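DUF1214 domain-containing protein (Burkholderia cenocepacia, PDB 6ANS) is of unknown function and belongs to the DUF1214 family, with two matches to that domain in its chain. Local coordinates at residues N106-V116 against N189-R200. Residues are numbered along the deposited sequence; the frame is centred on the assembly and turned at random.
Sequences NPDNLYQYARV and NALLVRQTFLDR. With PO4 (phosphate ion), chain E.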
ATOM      1  N   ASN A 106      -7.925  -7.185 -13.377  1.00 21.25           N
ATOM      2  CA  ASN A 106      -8.460  -6.383 -14.467  1.00 25.83           C
ATOM      3  C   ASN A 106      -7.838  -4.992 -14.438  1.00 22.77           C
ATOM      4  O   ASN A 106      -8.134  -4.210 -13.527  1.00 25.22           O
ATOM      5  CB  ASN A 106      -9.980  -6.279 -14.364  1.00 23.93           C
ATOM      6  CG  ASN A 106     -10.605  -5.656 -15.606  1.00 25.24           C
ATOM      7  OD1 ASN A 106      -9.920  -5.007 -16.399  1.00 23.01           O
ATOM      8  ND2 ASN A 106     -11.908  -5.890 -15.798  1.00 23.26           N
ATOM      9  N   PRO A 107      -7.013  -4.629 -15.423  1.00 25.71           N
ATOM     10  CA  PRO A 107      -6.385  -3.296 -15.386  1.00 24.49           C
ATOM     11  C   PRO A 107      -7.405  -2.167 -15.453  1.00 27.83           C
ATOM     12  O   PRO A 107      -7.130  -1.075 -14.951  1.00 28.39           O
ATOM     13  CB  PRO A 107      -5.463  -3.298 -16.616  1.00 24.50           C
ATOM     14  CG  PRO A 107      -5.274  -4.749 -16.969  1.00 22.61           C
ATOM     15  CD  PRO A 107      -6.595  -5.403 -16.607  1.00 22.50           C
ATOM     16  N   ASP A 108      -8.597  -2.412 -15.990  1.00 30.53           N
ATOM     17  CA  ASP A 108      -9.636  -1.390 -16.082  1.00 26.06           C
ATOM     18  C   ASP A 108     -10.471  -1.273 -14.823  1.00 26.45           C
ATOM     19  O   ASP A 108     -11.458  -0.528 -14.822  1.00 27.82           O
ATOM     20  CB  ASP A 108     -10.552  -1.679 -17.268  1.00 23.93           C
ATOM     21  CG  ASP A 108      -9.816  -1.598 -18.570  1.00 24.53           C
ATOM     22  OD1 ASP A 108      -8.985  -0.665 -18.706  1.00 30.32           O
ATOM     23  OD2 ASP A 108     -10.014  -2.484 -19.419  1.00 32.74           O
ATOM     24  N   ASN A 109     -10.096  -1.973 -13.761  1.00 27.52           N
ATOM     25  CA  ASN A 109     -10.848  -1.976 -12.520  1.00 27.45           C
ATOM     26  C   ASN A 109     -10.146  -1.146 -11.455  1.00 22.85           C
ATOM     27  O   ASN A 109      -8.919  -1.176 -11.329  1.00 26.77           O
ATOM     28  CB  ASN A 109     -11.015  -3.401 -11.977  1.00 27.92           C
ATOM     29  CG  ASN A 109     -12.154  -4.161 -12.620  1.00 27.35           C
ATOM     30  OD1 ASN A 109     -12.741  -3.711 -13.606  1.00 26.31           O
ATOM     31  ND2 ASN A 109     -12.458  -5.360 -12.075  1.00 23.96           N
ATOM     32  N   LEU A 110     -10.952  -0.454 -10.661  1.00 26.15           N
ATOM     33  CA  LEU A 110     -10.622  -0.104  -9.288  1.00 22.11           C
ATOM     34  C   LEU A 110     -11.227  -1.191  -8.403  1.00 28.52           C
ATOM     35  O   LEU A 110     -12.452  -1.356  -8.364  1.00 25.82           O
ATOM     36  CB  LEU A 110     -11.182   1.263  -8.908  1.00 28.90           C
ATOM     37  CG  LEU A 110     -10.963   1.719  -7.457  1.00 30.76           C
ATOM     38  CD1 LEU A 110      -9.512   1.683  -7.087  1.00 39.32           C
ATOM     39  CD2 LEU A 110     -11.565   3.111  -7.194  1.00 36.81           C
ATOM     40  N   TYR A 111     -10.374  -1.967  -7.749  1.00 20.39           N
ATOM     41  CA  TYR A 111     -10.831  -2.978  -6.809  1.00 28.08           C
ATOM     42  C   TYR A 111     -10.815  -2.397  -5.411  1.00 27.40           C
ATOM     43  O   TYR A 111      -9.860  -1.714  -5.020  1.00 20.88           O
ATOM     44  CB  TYR A 111      -9.942  -4.222  -6.808  1.00 22.07           C
ATOM     45  CG  TYR A 111      -9.968  -5.080  -8.040  1.00 23.31           C
ATOM     46  CD1 TYR A 111     -10.981  -6.019  -8.239  1.00 22.70           C
ATOM     47  CD2 TYR A 111      -8.938  -5.010  -8.978  1.00 20.09           C
ATOM     48  CE1 TYR A 111     -10.992  -6.837  -9.360  1.00 20.88           C
ATOM     49  CE2 TYR A 111      -8.934  -5.829 -10.101  1.00 26.31           C
ATOM     50  CZ  TYR A 111      -9.970  -6.744 -10.280  1.00 23.69           C
ATOM     51  OH  TYR A 111      -9.975  -7.557 -11.377  1.00 21.12           O
ATOM     52  N   GLN A 112     -11.843  -2.723  -4.640  1.00 24.27           N
ATOM     53  CA  GLN A 112     -11.873  -2.345  -3.239  1.00 23.01           C
ATOM     54  C   GLN A 112     -12.373  -3.531  -2.438  1.00 27.95           C
ATOM     55  O   GLN A 112     -13.338  -4.186  -2.829  1.00 24.17           O
ATOM     56  CB  GLN A 112     -12.762  -1.132  -3.005  1.00 20.87           C
ATOM     57  CG  GLN A 112     -12.249   0.115  -3.711  1.00 25.61           C
ATOM     58  CD  GLN A 112     -13.076   1.317  -3.348  1.00 31.29           C
ATOM     59  OE1 GLN A 112     -14.139   1.548  -3.915  1.00 29.14           O
ATOM     60  NE2 GLN A 112     -12.625   2.050  -2.335  1.00 30.52           N
ATOM     61  N   TYR A 113     -11.729  -3.779  -1.305  1.00 22.16           N
ATOM     62  CA  TYR A 113     -12.000  -4.944  -0.487  1.00 20.67           C
ATOM     63  C   TYR A 113     -12.094  -4.483   0.954  1.00 26.18           C
ATOM     64  O   TYR A 113     -11.270  -3.683   1.412  1.00 20.56           O
ATOM     65  CB  TYR A 113     -10.871  -5.982  -0.669  1.00 26.08           C
ATOM     66  CG  TYR A 113     -10.944  -7.286   0.104  1.00 24.32           C
ATOM     67  CD1 TYR A 113     -11.050  -8.496  -0.567  1.00 23.41           C
ATOM     68  CD2 TYR A 113     -10.852  -7.318   1.490  1.00 22.92           C
ATOM     69  CE1 TYR A 113     -11.082  -9.702   0.117  1.00 30.99           C
ATOM     70  CE2 TYR A 113     -10.885  -8.531   2.187  1.00 23.40           C
ATOM     71  CZ  TYR A 113     -10.991  -9.719   1.491  1.00 27.98           C
ATOM     72  OH  TYR A 113     -11.027 -10.932   2.166  1.00 29.50           O
ATOM     73  N   ALA A 114     -13.090  -4.991   1.668  1.00 21.51           N
ATOM     74  CA  ALA A 114     -13.176  -4.792   3.106  1.00 29.23           C
ATOM     75  C   ALA A 114     -13.489  -6.119   3.777  1.00 31.39           C
ATOM     76  O   ALA A 114     -14.353  -6.875   3.311  1.00 33.55           O
ATOM     77  CB  ALA A 114     -14.240  -3.758   3.476  1.00 22.42           C
ATOM     78  N   ARG A 115     -12.793  -6.388   4.878  1.00 29.15           N
ATOM     79  CA  ARG A 115     -13.152  -7.511   5.728  1.00 25.63           C
ATOM     80  C   ARG A 115     -14.407  -7.164   6.497  1.00 27.92           C
ATOM     81  O   ARG A 115     -14.530  -6.069   7.044  1.00 27.50           O
ATOM     82  CB  ARG A 115     -12.031  -7.853   6.710  1.00 28.74           C
ATOM     83  CG  ARG A 115     -10.762  -8.381   6.076  1.00 37.72           C
ATOM     84  CD  ARG A 115     -11.009  -9.714   5.384  1.00 36.02           C
ATOM     85  NE  ARG A 115     -11.152 -10.840   6.298  1.00 29.99           N
ATOM     86  CZ  ARG A 115     -10.942 -12.100   5.928  1.00 35.33           C
ATOM     87  NH1 ARG A 115     -10.580 -12.364   4.675  1.00 35.16           N
ATOM     88  NH2 ARG A 115     -11.093 -13.096   6.793  1.00 28.57           N
ATOM     89  N   VAL A 116     -15.357  -8.090   6.522  1.00 24.98           N
ATOM     90  CA  VAL A 116     -16.576  -7.906   7.275  1.00 26.23           C
ATOM     91  C   VAL A 116     -16.823  -9.190   8.064  1.00 33.16           C
ATOM     92  O   VAL A 116     -16.190 -10.218   7.832  1.00 32.61           O
ATOM     93  CB  VAL A 116     -17.766  -7.552   6.354  1.00 30.37           C
ATOM     94  CG1 VAL A 116     -17.537  -6.199   5.655  1.00 26.61           C
ATOM     95  CG2 VAL A 116     -17.956  -8.632   5.309  1.00 24.32           C
ATOM     96  N   ASN A 189     -17.103 -13.076   4.998  1.00 25.75           N
ATOM     97  CA  ASN A 189     -16.005 -12.337   5.616  1.00 25.74           C
ATOM     98  C   ASN A 189     -15.401 -11.245   4.746  1.00 27.04           C
ATOM     99  O   ASN A 189     -14.444 -10.598   5.188  1.00 26.96           O
ATOM    100  CB  ASN A 189     -14.889 -13.313   6.064  1.00 26.67           C
ATOM    101  CG  ASN A 189     -14.265 -14.078   4.901  1.00 32.80           C
ATOM    102  OD1 ASN A 189     -14.342 -13.673   3.731  1.00 27.65           O
ATOM    103  ND2 ASN A 189     -13.667 -15.214   5.219  1.00 32.56           N
ATOM    104  N   ALA A 190     -15.907 -11.017   3.534  1.00 26.16           N
ATOM    105  CA  ALA A 190     -15.341  -9.982   2.676  1.00 28.09           C
ATOM    106  C   ALA A 190     -16.413  -9.341   1.796  1.00 30.25           C
ATOM    107  O   ALA A 190     -17.388  -9.981   1.394  1.00 30.33           O
ATOM    108  CB  ALA A 190     -14.234 -10.532   1.778  1.00 22.67           C
ATOM    109  N   LEU A 191     -16.194  -8.070   1.489  1.00 24.09           N
ATOM    110  CA  LEU A 191     -16.928  -7.359   0.462  1.00 21.44           C
ATOM    111  C   LEU A 191     -15.937  -6.971  -0.622  1.00 30.70           C
ATOM    112  O   LEU A 191     -14.922  -6.321  -0.339  1.00 28.39           O
ATOM    113  CB  LEU A 191     -17.617  -6.121   1.031  1.00 21.68           C
ATOM    114  CG  LEU A 191     -18.087  -5.135  -0.047  1.00 26.87           C
ATOM    115  CD1 LEU A 191     -19.287  -5.693  -0.821  1.00 23.28           C
ATOM    116  CD2 LEU A 191     -18.396  -3.782   0.573  1.00 22.43           C
ATOM    117  N   LEU A 192     -16.228  -7.359  -1.859  1.00 25.39           N
ATOM    118  CA  LEU A 192     -15.341  -7.073  -2.979  1.00 27.48           C
ATOM    119  C   LEU A 192     -16.073  -6.178  -3.964  1.00 20.41           C
ATOM    120  O   LEU A 192     -17.077  -6.590  -4.553  1.00 24.79           O
ATOM    121  CB  LEU A 192     -14.871  -8.363  -3.655  1.00 20.56           C
ATOM    122  CG  LEU A 192     -13.910  -8.140  -4.820  1.00 25.92           C
ATOM    123  CD1 LEU A 192     -12.720  -7.247  -4.411  1.00 23.30           C
ATOM    124  CD2 LEU A 192     -13.445  -9.490  -5.338  1.00 20.81           C
ATOM    125  N   VAL A 193     -15.575  -4.959  -4.132  1.00 21.73           N
ATOM    126  CA  VAL A 193     -16.192  -3.964  -4.998  1.00 20.57           C
ATOM    127  C   VAL A 193     -15.385  -3.893  -6.282  1.00 31.31           C
ATOM    128  O   VAL A 193     -14.149  -3.801  -6.239  1.00 26.57           O
ATOM    129  CB  VAL A 193     -16.244  -2.586  -4.322  1.00 20.85           C
ATOM    130  CG1 VAL A 193     -16.976  -1.565  -5.236  1.00 21.33           C
ATOM    131  CG2 VAL A 193     -16.853  -2.662  -2.935  1.00 21.00           C
ATOM    132  N   ARG A 194     -16.075  -3.919  -7.422  1.00 20.89           N
ATOM    133  CA  ARG A 194     -15.451  -3.663  -8.716  1.00 25.59           C
ATOM    134  C   ARG A 194     -15.986  -2.361  -9.293  1.00 25.02           C
ATOM    135  O   ARG A 194     -17.201  -2.193  -9.458  1.00 28.56           O
ATOM    136  CB  ARG A 194     -15.697  -4.804  -9.699  1.00 21.42           C
ATOM    137  CG  ARG A 194     -14.936  -6.073  -9.354  1.00 25.14           C
ATOM    138  CD  ARG A 194     -15.357  -7.181 -10.272  1.00 23.53           C
ATOM    139  NE  ARG A 194     -14.539  -8.376 -10.148  1.00 25.84           N
ATOM    140  CZ  ARG A 194     -14.710  -9.304  -9.206  1.00 29.55           C
ATOM    141  NH1 ARG A 194     -15.654  -9.155  -8.271  1.00 21.34           N
ATOM    142  NH2 ARG A 194     -13.935 -10.384  -9.201  1.00 23.37           N
ATOM    143  N   GLN A 195     -15.082  -1.442  -9.598  1.00 22.75           N
ATOM    144  CA  GLN A 195     -15.398  -0.296 -10.439  1.00 22.84           C
ATOM    145  C   GLN A 195     -14.664  -0.489 -11.759  1.00 27.71           C
ATOM    146  O   GLN A 195     -13.427  -0.481 -11.794  1.00 25.69           O
ATOM    147  CB  GLN A 195     -15.008   1.018  -9.766  1.00 23.13           C
ATOM    148  CG  GLN A 195     -15.405   1.104  -8.288  1.00 25.28           C
ATOM    149  CD  GLN A 195     -15.455   2.553  -7.824  1.00 28.04           C
ATOM    150  OE1 GLN A 195     -15.649   3.449  -8.643  1.00 31.52           O
ATOM    151  NE2 GLN A 195     -15.312   2.788  -6.514  1.00 31.84           N
ATOM    152  N   THR A 196     -15.413  -0.653 -12.843  1.00 23.97           N
ATOM    153  CA  THR A 196     -14.827  -0.980 -14.134  1.00 24.58           C
ATOM    154  C   THR A 196     -14.921   0.237 -15.042  1.00 26.74           C
ATOM    155  O   THR A 196     -16.023   0.705 -15.353  1.00 27.32           O
ATOM    156  CB  THR A 196     -15.530  -2.178 -14.770  1.00 26.60           C
ATOM    157  OG1 THR A 196     -15.467  -3.291 -13.877  1.00 24.55           O
ATOM    158  CG2 THR A 196     -14.847  -2.548 -16.086  1.00 31.71           C
ATOM    159  N   PHE A 197     -13.772   0.730 -15.487  1.00 26.51           N
ATOM    160  CA  PHE A 197     -13.705   1.977 -16.237  1.00 25.72           C
ATOM    161  C   PHE A 197     -13.654   1.700 -17.734  1.00 26.79           C
ATOM    162  O   PHE A 197     -12.817   0.914 -18.198  1.00 27.40           O
ATOM    163  CB  PHE A 197     -12.483   2.801 -15.820  1.00 26.39           C
ATOM    164  CG  PHE A 197     -12.568   3.295 -14.416  1.00 29.33           C
ATOM    165  CD1 PHE A 197     -13.229   4.475 -14.126  1.00 25.78           C
ATOM    166  CD2 PHE A 197     -12.035   2.542 -13.373  1.00 29.55           C
ATOM    167  CE1 PHE A 197     -13.337   4.918 -12.826  1.00 32.97           C
ATOM    168  CE2 PHE A 197     -12.135   2.974 -12.064  1.00 28.70           C
ATOM    169  CZ  PHE A 197     -12.794   4.169 -11.790  1.00 35.57           C
ATOM    170  N   LEU A 198     -14.551   2.336 -18.485  1.00 27.17           N
ATOM    171  CA  LEU A 198     -14.308   2.415 -19.916  1.00 28.55           C
ATOM    172  C   LEU A 198     -13.054   3.245 -20.177  1.00 29.95           C
ATOM    173  O   LEU A 198     -12.233   2.890 -21.029  1.00 32.67           O
ATOM    174  CB  LEU A 198     -15.516   3.030 -20.643  1.00 32.15           C
ATOM    175  CG  LEU A 198     -16.821   2.239 -20.780  1.00 35.72           C
ATOM    176  CD1 LEU A 198     -17.914   3.118 -21.389  1.00 28.74           C
ATOM    177  CD2 LEU A 198     -16.627   0.963 -21.587  1.00 38.00           C
ATOM    178  N   ASP A 199     -12.882   4.332 -19.421  1.00 29.97           N
ATOM    179  CA  ASP A 199     -11.807   5.307 -19.639  1.00 34.44           C
ATOM    180  C   ASP A 199     -11.628   6.063 -18.330  1.00 33.24           C
ATOM    181  O   ASP A 199     -12.484   6.879 -17.966  1.00 30.86           O
ATOM    182  CB  ASP A 199     -12.136   6.255 -20.800  1.00 33.21           C
ATOM    183  CG  ASP A 199     -11.028   7.281 -21.067  1.00 44.24           C
ATOM    184  OD1 ASP A 199      -9.932   7.170 -20.482  1.00 42.04           O
ATOM    185  OD2 ASP A 199     -11.250   8.201 -21.879  1.00 47.85           O
ATOM    186  N   ARG A 200     -10.547   5.759 -17.614  1.00 31.05           N
ATOM    187  CA  ARG A 200     -10.308   6.364 -16.309  1.00 42.46           C
ATOM    188  C   ARG A 200     -10.109   7.872 -16.398  1.00 43.09           C
ATOM    189  O   ARG A 200     -10.352   8.583 -15.414  1.00 41.92           O
ATOM    190  CB  ARG A 200      -9.077   5.707 -15.673  1.00 50.22           C
ATOM    191  CG  ARG A 200      -9.111   5.533 -14.164  1.00 57.72           C
ATOM    192  CD  ARG A 200      -7.924   4.676 -13.716  1.00 60.49           C
ATOM    193  NE  ARG A 200      -8.052   3.277 -14.129  1.00 62.67           N
ATOM    194  CZ  ARG A 200      -8.090   2.253 -13.284  1.00 61.33           C
ATOM    195  NH1 ARG A 200      -7.996   2.472 -11.982  1.00 62.22           N
ATOM    196  NH2 ARG A 200      -8.211   1.012 -13.735  1.00 60.96           N
TER
HETATM  197  P   PO4 E 401     -12.246  -9.931 -12.520  1.00 22.15           P
HETATM  198  O1  PO4 E 401     -13.026  -9.605 -13.770  1.00 27.04           O
HETATM  199  O2  PO4 E 401     -10.847 -10.246 -12.943  1.00 21.12           O
HETATM  200  O3  PO4 E 401     -12.263  -8.782 -11.543  1.00 24.84           O
HETATM  201  O4  PO4 E 401     -12.913 -11.126 -11.885  1.00 24.24           O
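Strands 109-115 and 188-196 pair antiparallel, and the backbones of Leu110, Gln112 and Ala114 each exchange two hydrogen bonds with Gln195, Val193 and Leu191 respectively. Phe197 N extends the pairing to Asp108 O (2.7 Å), within the Asn106-Asn109 type I turn, which an Asx turn reinforces as Asp108 N donates to Asn106 OD1.

Polar side chains gather on the face bearing Asn109, Tyr111 and Arg194. Thr196 OG1 donates to Asn109 OD1 (2.8 Å) from above the carbonyl plane. The extended Arg194 chain reaches past the edge of the Tyr111 ring, its guanidinium turned 72° from that ring, and both residues grip one phosphate oxygen: Tyr111 OH lies 2.6 Å and Arg194 NE 2.7 Å from PO4 O3. The phosphate, probably from the crystallisation liquor, is also hydrogen-bonded to Tyr278 OH and Arg366 NE. Tyr111 OH also accepts from Asn106 N (2.9 Å), which helps to fix the ring.

On the other face, Gln195 NE2 donates to Gln112 OE1 (3.1 Å), while Gln195 OE1 accepts from Ala206 N.

At the Arg115 end of the pair, the guanidinium stacks on the Asn189 amide, whose ND2 donates to Gly141 O; at the Leu110 end, the edge of Phe197 meets Leu110 CB.

Strand 109-115 is outermost in its four-stranded antiparallel sheet, with 188-196 between it and 133-140; Leu208 and Ile210 of strand 207-212 pack against the Gln112-Ala114 face, and strand 303-309 lies against the turn.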